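Local structure of probable flavin reductase (Sinorhizobium meliloti, 3RH7) at residues N85-T90 against N157-A162; A125-C130 against A150-G155; P169-K174 against Y238-D243. The protein binds flavin mononucleotide and is probably a flavin reductase that uses NADPH to reduce riboflavin or related flavins. All blocks are in the same frame, centred on the assembly; numbering follows the deposited sequence.

Contact 1 of 3, residues N85-T90 against N157-A162. With FMN (flavin mononucleotide), chain G.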
loop_
_atom_site.group_PDB
_atom_site.type_symbol
_atom_site.label_atom_id
_atom_site.label_comp_id
_atom_site.label_asym_id
_atom_site.label_seq_id
_atom_site.Cartn_x
_atom_site.Cartn_y
_atom_site.Cartn_z
ATOM N N ASN A 85 -10.028 9.046 -9.272
ATOM C CA ASN A 85 -8.837 8.798 -10.100
ATOM C C ASN A 85 -7.724 8.165 -9.242
ATOM O O ASN A 85 -7.128 8.869 -8.406
ATOM C CB ASN A 85 -8.336 10.088 -10.771
ATOM C CG ASN A 85 -9.211 10.612 -11.867
ATOM O OD1 ASN A 85 -9.088 10.209 -13.016
ATOM N ND2 ASN A 85 -10.053 11.577 -11.555
ATOM N N VAL A 86 -7.476 6.829 -9.427
ATOM C CA VAL A 86 -6.441 6.051 -8.701
ATOM C C VAL A 86 -5.099 6.385 -9.418
ATOM O O VAL A 86 -4.860 5.946 -10.546
ATOM C CB VAL A 86 -6.805 4.528 -8.645
ATOM C CG1 VAL A 86 -5.773 3.706 -7.904
ATOM C CG2 VAL A 86 -8.173 4.319 -8.021
ATOM N N LEU A 87 -4.297 7.260 -8.805
ATOM C CA LEU A 87 -3.062 7.771 -9.400
ATOM C C LEU A 87 -1.985 6.703 -9.628
ATOM O O LEU A 87 -1.912 5.747 -8.873
ATOM C CB LEU A 87 -2.491 8.885 -8.520
ATOM C CG LEU A 87 -3.379 10.091 -8.225
ATOM C CD1 LEU A 87 -2.647 11.044 -7.339
ATOM C CD2 LEU A 87 -3.815 10.829 -9.516
ATOM N N SER A 88 -1.158 6.855 -10.660
ATOM C CA SER A 88 -0.098 5.888 -10.942
ATOM C C SER A 88 1.262 6.315 -10.296
ATOM O O SER A 88 1.336 7.397 -9.699
ATOM C CB SER A 88 0.049 5.727 -12.443
ATOM O OG SER A 88 0.563 6.935 -12.965
ATOM N N GLU A 89 2.324 5.458 -10.397
ATOM C CA GLU A 89 3.675 5.696 -9.833
ATOM C C GLU A 89 4.261 7.073 -10.124
ATOM O O GLU A 89 5.013 7.618 -9.305
ATOM C CB GLU A 89 4.673 4.718 -10.436
ATOM C CG GLU A 89 4.686 3.321 -9.898
ATOM C CD GLU A 89 5.699 2.471 -10.639
ATOM O OE1 GLU A 89 5.766 2.558 -11.885
ATOM O OE2 GLU A 89 6.426 1.709 -9.970
ATOM N N THR A 90 4.004 7.579 -11.334
ATOM C CA THR A 90 4.563 8.832 -11.849
ATOM C C THR A 90 3.746 10.071 -11.441
ATOM O O THR A 90 4.154 11.195 -11.753
ATOM C CB THR A 90 4.642 8.751 -13.383
ATOM O OG1 THR A 90 3.315 8.625 -13.927
ATOM C CG2 THR A 90 5.513 7.599 -13.865
ATOM N N ASN A 157 0.990 0.664 -12.539
ATOM C CA ASN A 157 1.228 0.564 -11.109
ATOM C C ASN A 157 0.761 1.811 -10.463
ATOM O O ASN A 157 0.973 2.901 -10.999
ATOM C CB ASN A 157 2.704 0.351 -10.812
ATOM C CG ASN A 157 3.234 -0.992 -11.241
ATOM O OD1 ASN A 157 2.559 -2.034 -11.111
ATOM N ND2 ASN A 157 4.457 -0.974 -11.757
ATOM N N GLY A 158 0.112 1.665 -9.328
ATOM C CA GLY A 158 -0.419 2.823 -8.635
ATOM C C GLY A 158 0.549 3.458 -7.678
ATOM O O GLY A 158 1.466 2.797 -7.172
ATOM N N LEU A 159 0.345 4.764 -7.436
ATOM C CA LEU A 159 1.089 5.538 -6.434
ATOM C C LEU A 159 0.587 5.043 -5.114
ATOM O O LEU A 159 -0.623 4.736 -5.002
ATOM C CB LEU A 159 0.843 7.057 -6.603
ATOM C CG LEU A 159 1.455 8.008 -5.568
ATOM C CD1 LEU A 159 2.969 8.178 -5.762
ATOM C CD2 LEU A 159 0.802 9.361 -5.649
ATOM N N GLY A 160 1.505 4.863 -4.173
ATOM C CA GLY A 160 1.154 4.402 -2.836
ATOM C C GLY A 160 1.504 5.438 -1.793
ATOM O O GLY A 160 2.307 6.317 -2.056
ATOM N N TYR A 161 0.880 5.353 -0.624
ATOM C CA TYR A 161 1.133 6.154 0.572
ATOM C C TYR A 161 1.140 5.250 1.753
ATOM O O TYR A 161 0.120 4.611 2.016
ATOM C CB TYR A 161 0.065 7.252 0.783
ATOM C CG TYR A 161 0.550 8.466 1.555
ATOM C CD1 TYR A 161 1.367 9.423 0.951
ATOM C CD2 TYR A 161 0.131 8.704 2.862
ATOM C CE1 TYR A 161 1.750 10.590 1.624
ATOM C CE2 TYR A 161 0.519 9.864 3.552
ATOM C CZ TYR A 161 1.313 10.817 2.919
ATOM O OH TYR A 161 1.738 11.966 3.560
ATOM N N ALA A 162 2.271 5.138 2.449
ATOM C CA ALA A 162 2.322 4.362 3.703
ATOM C C ALA A 162 3.055 5.155 4.707
ATOM O O ALA A 162 4.082 5.776 4.371
ATOM C CB ALA A 162 2.976 3.007 3.532
HETATM N N1 FMN G . -8.755 14.991 2.705
HETATM C C2 FMN G . -10.017 14.472 2.946
HETATM O O2 FMN G . -10.963 15.240 3.195
HETATM N N3 FMN G . -10.209 13.099 2.828
HETATM C C4 FMN G . -9.223 12.133 2.553
HETATM O O4 FMN G . -9.416 10.918 2.443
HETATM C C4A FMN G . -7.820 12.716 2.360
HETATM N N5 FMN G . -6.813 11.900 2.090
HETATM C C5A FMN G . -5.541 12.454 1.802
HETATM C C6 FMN G . -4.500 11.512 1.489
HETATM C C7 FMN G . -3.189 11.934 1.127
HETATM C C7M FMN G . -2.135 10.919 0.792
HETATM C C8 FMN G . -2.926 13.324 1.103
HETATM C C8M FMN G . -1.577 13.799 0.739
HETATM C C9 FMN G . -3.943 14.295 1.436
HETATM C C9A FMN G . -5.281 13.908 1.809
HETATM N N10 FMN G . -6.367 14.831 2.133
HETATM C C10 FMN G . -7.663 14.266 2.414
HETATM C "C1'" FMN G . -6.128 16.328 2.148
HETATM C "C2'" FMN G . -6.957 17.075 1.013
HETATM O "O2'" FMN G . -6.675 16.702 -0.337
HETATM C "C3'" FMN G . -7.084 18.623 0.986
HETATM O "O3'" FMN G . -6.073 19.328 1.730
HETATM C "C4'" FMN G . -8.536 19.174 1.158
HETATM O "O4'" FMN G . -9.457 18.394 2.003
HETATM C "C5'" FMN G . -9.118 19.422 -0.215
HETATM O "O5'" FMN G . -8.846 20.795 -0.433
HETATM P P FMN G . -10.078 21.859 -0.206
HETATM O O1P FMN G . -11.265 20.966 -0.790
HETATM O O2P FMN G . -9.773 23.163 -1.035
HETATM O O3P FMN G . -10.165 22.349 1.261
#

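Contact 2 of 3, residues A125-C130 against A150-G155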
loop_
_atom_site.group_PDB
_atom_site.type_symbol
_atom_site.label_atom_id
_atom_site.label_comp_id
_atom_site.label_asym_id
_atom_site.label_seq_id
_atom_site.Cartn_x
_atom_site.Cartn_y
_atom_site.Cartn_z
ATOM N N ALA A 125 -3.787 4.867 -12.846
ATOM C CA ALA A 125 -3.703 3.416 -12.627
ATOM C C ALA A 125 -5.068 2.759 -12.864
ATOM O O ALA A 125 -5.121 1.576 -13.228
ATOM C CB ALA A 125 -3.210 3.127 -11.211
ATOM N N ALA A 126 -6.163 3.546 -12.643
ATOM C CA ALA A 126 -7.593 3.209 -12.754
ATOM C C ALA A 126 -8.460 4.410 -12.394
ATOM O O ALA A 126 -8.082 5.218 -11.544
ATOM C CB ALA A 126 -7.951 2.043 -11.833
ATOM N N TRP A 127 -9.636 4.512 -13.020
ATOM C CA TRP A 127 -10.613 5.574 -12.744
ATOM C C TRP A 127 -12.026 4.992 -12.701
ATOM O O TRP A 127 -12.311 3.984 -13.367
ATOM C CB TRP A 127 -10.527 6.759 -13.718
ATOM C CG TRP A 127 -10.781 6.442 -15.166
ATOM C CD1 TRP A 127 -9.847 6.322 -16.149
ATOM C CD2 TRP A 127 -12.059 6.312 -15.811
ATOM N NE1 TRP A 127 -10.461 6.128 -17.371
ATOM C CE2 TRP A 127 -11.817 6.108 -17.188
ATOM C CE3 TRP A 127 -13.388 6.346 -15.360
ATOM C CZ2 TRP A 127 -12.849 5.926 -18.118
ATOM C CZ3 TRP A 127 -14.414 6.128 -16.278
ATOM C CH2 TRP A 127 -14.140 5.942 -17.641
ATOM N N PHE A 128 -12.908 5.636 -11.919
ATOM C CA PHE A 128 -14.289 5.226 -11.709
ATOM C C PHE A 128 -15.255 6.411 -11.753
ATOM O O PHE A 128 -15.161 7.299 -10.914
ATOM C CB PHE A 128 -14.426 4.523 -10.340
ATOM C CG PHE A 128 -13.534 3.326 -10.125
ATOM C CD1 PHE A 128 -12.257 3.474 -9.578
ATOM C CD2 PHE A 128 -13.974 2.055 -10.436
ATOM C CE1 PHE A 128 -11.415 2.371 -9.407
ATOM C CE2 PHE A 128 -13.136 0.951 -10.272
ATOM C CZ PHE A 128 -11.859 1.117 -9.758
ATOM N N GLU A 129 -16.194 6.409 -12.709
ATOM C CA GLU A 129 -17.257 7.406 -12.795
ATOM C C GLU A 129 -18.388 6.949 -11.894
ATOM O O GLU A 129 -18.871 5.818 -12.025
ATOM C CB GLU A 129 -17.744 7.590 -14.240
ATOM C CG GLU A 129 -16.892 8.546 -15.036
ATOM C CD GLU A 129 -17.641 9.196 -16.175
ATOM O OE1 GLU A 129 -17.698 8.591 -17.273
ATOM O OE2 GLU A 129 -18.179 10.309 -15.958
ATOM N N CYS A 130 -18.779 7.803 -10.958
ATOM C CA CYS A 130 -19.782 7.463 -9.959
ATOM C C CYS A 130 -20.989 8.388 -9.991
ATOM O O CYS A 130 -21.034 9.396 -10.692
ATOM C CB CYS A 130 -19.153 7.436 -8.566
ATOM S SG CYS A 130 -17.977 6.075 -8.304
ATOM N N ALA A 150 -19.197 3.886 -14.751
ATOM C CA ALA A 150 -18.165 3.577 -15.751
ATOM C C ALA A 150 -16.800 3.455 -15.061
ATOM O O ALA A 150 -16.597 4.034 -13.987
ATOM C CB ALA A 150 -18.126 4.667 -16.812
ATOM N N PHE A 151 -15.868 2.695 -15.665
ATOM C CA PHE A 151 -14.524 2.532 -15.101
ATOM C C PHE A 151 -13.513 2.085 -16.169
ATOM O O PHE A 151 -13.886 1.666 -17.278
ATOM C CB PHE A 151 -14.515 1.551 -13.905
ATOM C CG PHE A 151 -14.786 0.108 -14.255
ATOM C CD1 PHE A 151 -16.094 -0.377 -14.327
ATOM C CD2 PHE A 151 -13.740 -0.773 -14.502
ATOM C CE1 PHE A 151 -16.343 -1.712 -14.659
ATOM C CE2 PHE A 151 -13.992 -2.107 -14.811
ATOM C CZ PHE A 151 -15.289 -2.562 -14.910
ATOM N N GLU A 152 -12.226 2.162 -15.807
ATOM C CA GLU A 152 -11.132 1.736 -16.668
ATOM C C GLU A 152 -9.971 1.356 -15.800
ATOM O O GLU A 152 -9.749 1.991 -14.774
ATOM C CB GLU A 152 -10.739 2.837 -17.646
ATOM C CG GLU A 152 -10.257 2.341 -18.986
ATOM C CD GLU A 152 -10.467 3.388 -20.065
ATOM O OE1 GLU A 152 -9.739 4.410 -20.051
ATOM O OE2 GLU A 152 -11.394 3.212 -20.890
ATOM N N ASN A 153 -9.244 0.312 -16.194
ATOM C CA ASN A 153 -8.088 -0.191 -15.455
ATOM C C ASN A 153 -6.924 -0.466 -16.434
ATOM O O ASN A 153 -6.953 -1.436 -17.221
ATOM C CB ASN A 153 -8.488 -1.436 -14.641
ATOM C CG ASN A 153 -7.405 -2.459 -14.301
ATOM O OD1 ASN A 153 -6.304 -2.119 -13.885
ATOM N ND2 ASN A 153 -7.729 -3.761 -14.377
ATOM N N SER A 154 -5.937 0.452 -16.436
ATOM C CA SER A 154 -4.677 0.277 -17.164
ATOM C C SER A 154 -3.825 -0.598 -16.271
ATOM O O SER A 154 -3.983 -0.545 -15.041
ATOM C CB SER A 154 -4.006 1.617 -17.404
ATOM O OG SER A 154 -3.706 2.275 -16.186
ATOM N N GLY A 155 -2.942 -1.401 -16.824
ATOM C CA GLY A 155 -2.145 -2.257 -15.942
ATOM C C GLY A 155 -1.239 -1.488 -15.004
ATOM O O GLY A 155 -0.735 -2.059 -14.029
#

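Contact 3 of 3, residues P169-K174 against Y238-D243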
loop_
_atom_site.group_PDB
_atom_site.type_symbol
_atom_site.label_atom_id
_atom_site.label_comp_id
_atom_site.label_asym_id
_atom_site.label_seq_id
_atom_site.Cartn_x
_atom_site.Cartn_y
_atom_site.Cartn_z
ATOM N N PRO A 169 6.526 0.721 -6.792
ATOM C CA PRO A 169 7.296 -0.517 -7.098
ATOM C C PRO A 169 8.583 -0.270 -7.893
ATOM O O PRO A 169 9.522 -1.058 -7.846
ATOM C CB PRO A 169 6.327 -1.380 -7.922
ATOM C CG PRO A 169 5.035 -0.695 -7.926
ATOM C CD PRO A 169 5.161 0.681 -7.362
ATOM N N ARG A 170 8.576 0.821 -8.648
ATOM C CA ARG A 170 9.614 1.437 -9.473
ATOM C C ARG A 170 10.958 1.450 -8.778
ATOM O O ARG A 170 11.924 0.943 -9.344
ATOM C CB ARG A 170 9.162 2.891 -9.722
ATOM C CG ARG A 170 9.776 3.605 -10.872
ATOM C CD ARG A 170 9.026 4.900 -11.138
ATOM N NE ARG A 170 8.859 5.718 -9.933
ATOM C CZ ARG A 170 8.438 6.980 -9.949
ATOM N NH1 ARG A 170 8.136 7.577 -11.107
ATOM N NH2 ARG A 170 8.320 7.658 -8.814
ATOM N N LEU A 171 11.001 2.014 -7.533
ATOM C CA LEU A 171 12.185 2.242 -6.721
ATOM C C LEU A 171 12.982 0.994 -6.411
ATOM O O LEU A 171 14.207 1.069 -6.430
ATOM C CB LEU A 171 11.823 2.964 -5.433
ATOM C CG LEU A 171 11.493 4.453 -5.587
ATOM C CD1 LEU A 171 11.096 5.044 -4.292
ATOM C CD2 LEU A 171 12.662 5.218 -6.102
ATOM N N ALA A 172 12.323 -0.141 -6.133
ATOM C CA ALA A 172 13.011 -1.413 -5.896
ATOM C C ALA A 172 13.955 -1.720 -7.053
ATOM O O ALA A 172 15.133 -1.965 -6.798
ATOM C CB ALA A 172 12.002 -2.537 -5.742
ATOM N N GLY A 173 13.445 -1.646 -8.305
ATOM C CA GLY A 173 14.217 -1.875 -9.529
ATOM C C GLY A 173 15.378 -0.901 -9.667
ATOM O O GLY A 173 16.519 -1.305 -9.919
ATOM N N LYS A 174 15.083 0.395 -9.442
ATOM C CA LYS A 174 16.024 1.510 -9.503
ATOM C C LYS A 174 17.210 1.279 -8.520
ATOM O O LYS A 174 18.370 1.536 -8.881
ATOM C CB LYS A 174 15.276 2.809 -9.151
ATOM C CG LYS A 174 15.326 3.878 -10.209
ATOM C CD LYS A 174 15.453 5.284 -9.567
ATOM C CE LYS A 174 15.771 6.375 -10.587
ATOM N NZ LYS A 174 15.883 7.730 -9.966
ATOM N N TYR A 238 12.501 5.671 -0.103
ATOM C CA TYR A 238 12.080 7.058 -0.226
ATOM C C TYR A 238 12.505 7.637 -1.574
ATOM O O TYR A 238 11.697 8.236 -2.283
ATOM C CB TYR A 238 12.678 7.855 0.919
ATOM C CG TYR A 238 12.032 9.189 1.165
ATOM C CD1 TYR A 238 10.905 9.297 1.972
ATOM C CD2 TYR A 238 12.623 10.360 0.712
ATOM C CE1 TYR A 238 10.356 10.536 2.283
ATOM C CE2 TYR A 238 12.083 11.606 1.018
ATOM C CZ TYR A 238 10.947 11.687 1.803
ATOM O OH TYR A 238 10.385 12.902 2.103
ATOM N N SER A 239 13.769 7.416 -1.936
ATOM C CA SER A 239 14.361 7.954 -3.146
ATOM C C SER A 239 15.613 7.157 -3.579
ATOM O O SER A 239 16.385 6.710 -2.734
ATOM C CB SER A 239 14.730 9.413 -2.880
ATOM O OG SER A 239 15.489 9.983 -3.928
ATOM N N VAL A 240 15.808 6.993 -4.877
ATOM C CA VAL A 240 17.008 6.345 -5.420
ATOM C C VAL A 240 17.532 7.279 -6.495
ATOM O O VAL A 240 16.785 7.589 -7.424
ATOM C CB VAL A 240 16.814 4.909 -5.951
ATOM C CG1 VAL A 240 18.115 4.385 -6.529
ATOM C CG2 VAL A 240 16.298 3.979 -4.859
ATOM N N TYR A 241 18.781 7.762 -6.352
ATOM C CA TYR A 241 19.351 8.727 -7.271
ATOM C C TYR A 241 20.891 8.669 -7.326
ATOM O O TYR A 241 21.507 8.034 -6.494
ATOM C CB TYR A 241 18.896 10.139 -6.846
ATOM C CG TYR A 241 19.454 10.633 -5.529
ATOM C CD1 TYR A 241 20.638 11.368 -5.481
ATOM C CD2 TYR A 241 18.771 10.422 -4.339
ATOM C CE1 TYR A 241 21.150 11.845 -4.273
ATOM C CE2 TYR A 241 19.274 10.889 -3.119
ATOM C CZ TYR A 241 20.462 11.609 -3.091
ATOM O OH TYR A 241 20.976 12.087 -1.905
ATOM N N GLU A 242 21.502 9.341 -8.310
ATOM C CA GLU A 242 22.947 9.455 -8.430
ATOM C C GLU A 242 23.304 10.901 -8.078
ATOM O O GLU A 242 22.787 11.820 -8.716
ATOM C CB GLU A 242 23.437 9.069 -9.836
ATOM C CG GLU A 242 24.930 8.786 -9.871
ATOM C CD GLU A 242 25.615 8.689 -11.218
ATOM O OE1 GLU A 242 25.343 9.551 -12.083
ATOM O OE2 GLU A 242 26.512 7.824 -11.363
ATOM N N ASP A 243 24.132 11.114 -7.040
ATOM C CA ASP A 243 24.519 12.466 -6.639
ATOM C C ASP A 243 25.321 13.125 -7.746
ATOM O O ASP A 243 26.381 12.632 -8.128
ATOM C CB ASP A 243 25.303 12.462 -5.322
ATOM C CG ASP A 243 25.055 13.704 -4.499
ATOM O OD1 ASP A 243 25.451 14.815 -4.961
ATOM O OD2 ASP A 243 24.452 13.575 -3.390
#

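Contact 1 of 3, residues N85-T90 against N157-A162
Leu87 and Glu89 meet the chain at Asn157 and Leu159 through two backbone hydrogen bonds, with Ser88 and Gly158 bridged between them. Leu159 N gives its hydrogen to Leu87 O at 2.9 Å and nearly straight, 166° at the hydrogen, although it arrives above the carbonyl plane. Glu89 N reaches Asn157 O at 3.0 Å in a more bent bond. Gly158 CA adds a CA-H...O contact to Leu87 O, beside the bond from Leu159 N.

Polar side chains run alongside one another rather than bonding. The CD carbon of Glu89 rests 3.7 Å from Asn157 CB, and the carboxylate and amide planes stand 76° apart. Their polar ends are engaged by others: Glu89 OE2 accepts from the backbone N of Arg170, and Asn157 ND2 donates to Ile234 O of the second subunit. Ser88 OG is bonded to Asp123 O.

Apolar contact comes from Leu87 CD1 and Leu159 CD2, 4.2 Å apart, the two leucines running alongside with their branches directed alike. CG of Leu159 is anti to its backbone N (chi1 175°), which carries CD2 to its place beside Leu87. Helix 92-97 and Val32 of strand 30-38 add to this leucine cluster.

Farther along, the Tyr161 ring receives the flavin methyl C7M over the centre of one face, with CG of Tyr161 3.7 Å from C7M. The single bridge joins the loop after strand 81-86 to the loop before strand 160-162, within the split barrel that binds FMN and to whose pocket Tyr161 contributes.

Contact 2 of 3, residues A125-C130 against A150-G155
The beta hairpin of strands 126-138 and 141-153, part of the antiparallel split-barrel sheet, is joined here near its open end, with the two strand directions 178° apart. Trp127 and Glu152 form a hydrogen-bonded pair: Trp127 N reaches Glu152 O at 3.1 Å, and Glu152 N returns to Trp127 O. Glu129 N continues the ladder to Ala150 O at 2.7 Å, while the return bond from Ala150 N to Glu129 O is weak. Phe128 and Phe151 make a non-hydrogen-bonded pair on the other face of the sheet, where Phe151 CB touches Phe128 CD2 at 3.5 Å. That face turns to the second subunit, whose Phe16 meets the Phe151 ring edge-to-face and whose Phe25 meets the Phe128 ring. Ala125 and Ala126 both face Val86, a classic beta bulge on the neighbouring strand pair.

With CG of Trp127 between its backbone N and carbonyl carbon (chi1 61°), the indole leans over strand 150-153, and its CZ3 packs 4.0 Å from Ala150 CB. Glu152 CB lies over the five-membered ring in a CH-pi contact, 3.7 Å from the centroid. Trp127 NE1 then donates to Glu152 OE1 at 3.3 Å, from above the carboxylate plane.

Contact 3 of 3, residues P169-K174 against Y238-D243
Leu171 and Lys174, one helical turn apart on helix 169-181, hold Val240 between them, and these three side chains carry most of the contact. Val240 points toward the helix. Its CG2 lies 4.0 Å from Leu171 CD2, the two side chains passing antiparallel to one another, while CG1 reaches the helix backbone, 3.7 Å from Lys174 O. The other leucine branch, CD1, touches the strand backbone 3.8 Å from Tyr238 O. The fork of Leu171 therefore spreads along the edge of the strand instead of meeting one residue.

Lys174 adds the polar link. Its NZ donates to Val240 O at 2.7 Å, with a C=O...donor angle of 158° and the donor slightly tilted from the carbonyl plane. A bend at chi2 (-142°) lays CD 3.9 Å from Val240 CB, and the extended remainder of the chain carries NZ on to the carbonyl oxygen. The one lysine thus packs by its methylenes and bonds by its ammonium group.

Behind the strand, Tyr238 and Tyr241 point away from helix 169-181 and pack against Ile286 of helix 281-292. Arg289 bonds to Tyr238 O and also makes a cation-pi contact with the Tyr238 ring. A classic beta bulge, at which Tyr238 and Ser239 both face Val252, precedes Val240. Near the start of the helix, Ala172 packs on Leu237 of the second subunit.

The axes of the two short segments cross at 37° and come within 8.3 Å. Helix 169-181, which follows the flavin-binding barrel in the chain, packs along the outer edge of strand 232-242, an outermost strand of the four-stranded mixed sheet that helix 281-292 covers on the other side; this C-terminal half is probably the Nudix-like part of the protein.

Contact 1 stands between the other two. It shares a sheet with contact 2, since strands 81-86 and 126-138 are neighbours: Val86 N lies 2.7 Å from Ala126 O, and Val86 O 2.8 Å from Ala125 N. In the chain, contact 2 is nested inside the loop closed by contact 1, whereas contact 3 follows both. Glu89 OE2, 2.7 Å from Arg170 N in a probable hydrogen bond, ties contact 1 to the helix of contact 3, and Asn157 CG packs 3.8 Å from Pro169 CG. Contacts 2 and 3 do not touch, with centres about 27 Å apart. Contact 1 alone holds a flavin-pocket residue; the Tyr238 side chain is about 12 Å from FMN, and that of Phe128 about 12 Å from that of FMN-binding Ala49. All three touch the second subunit.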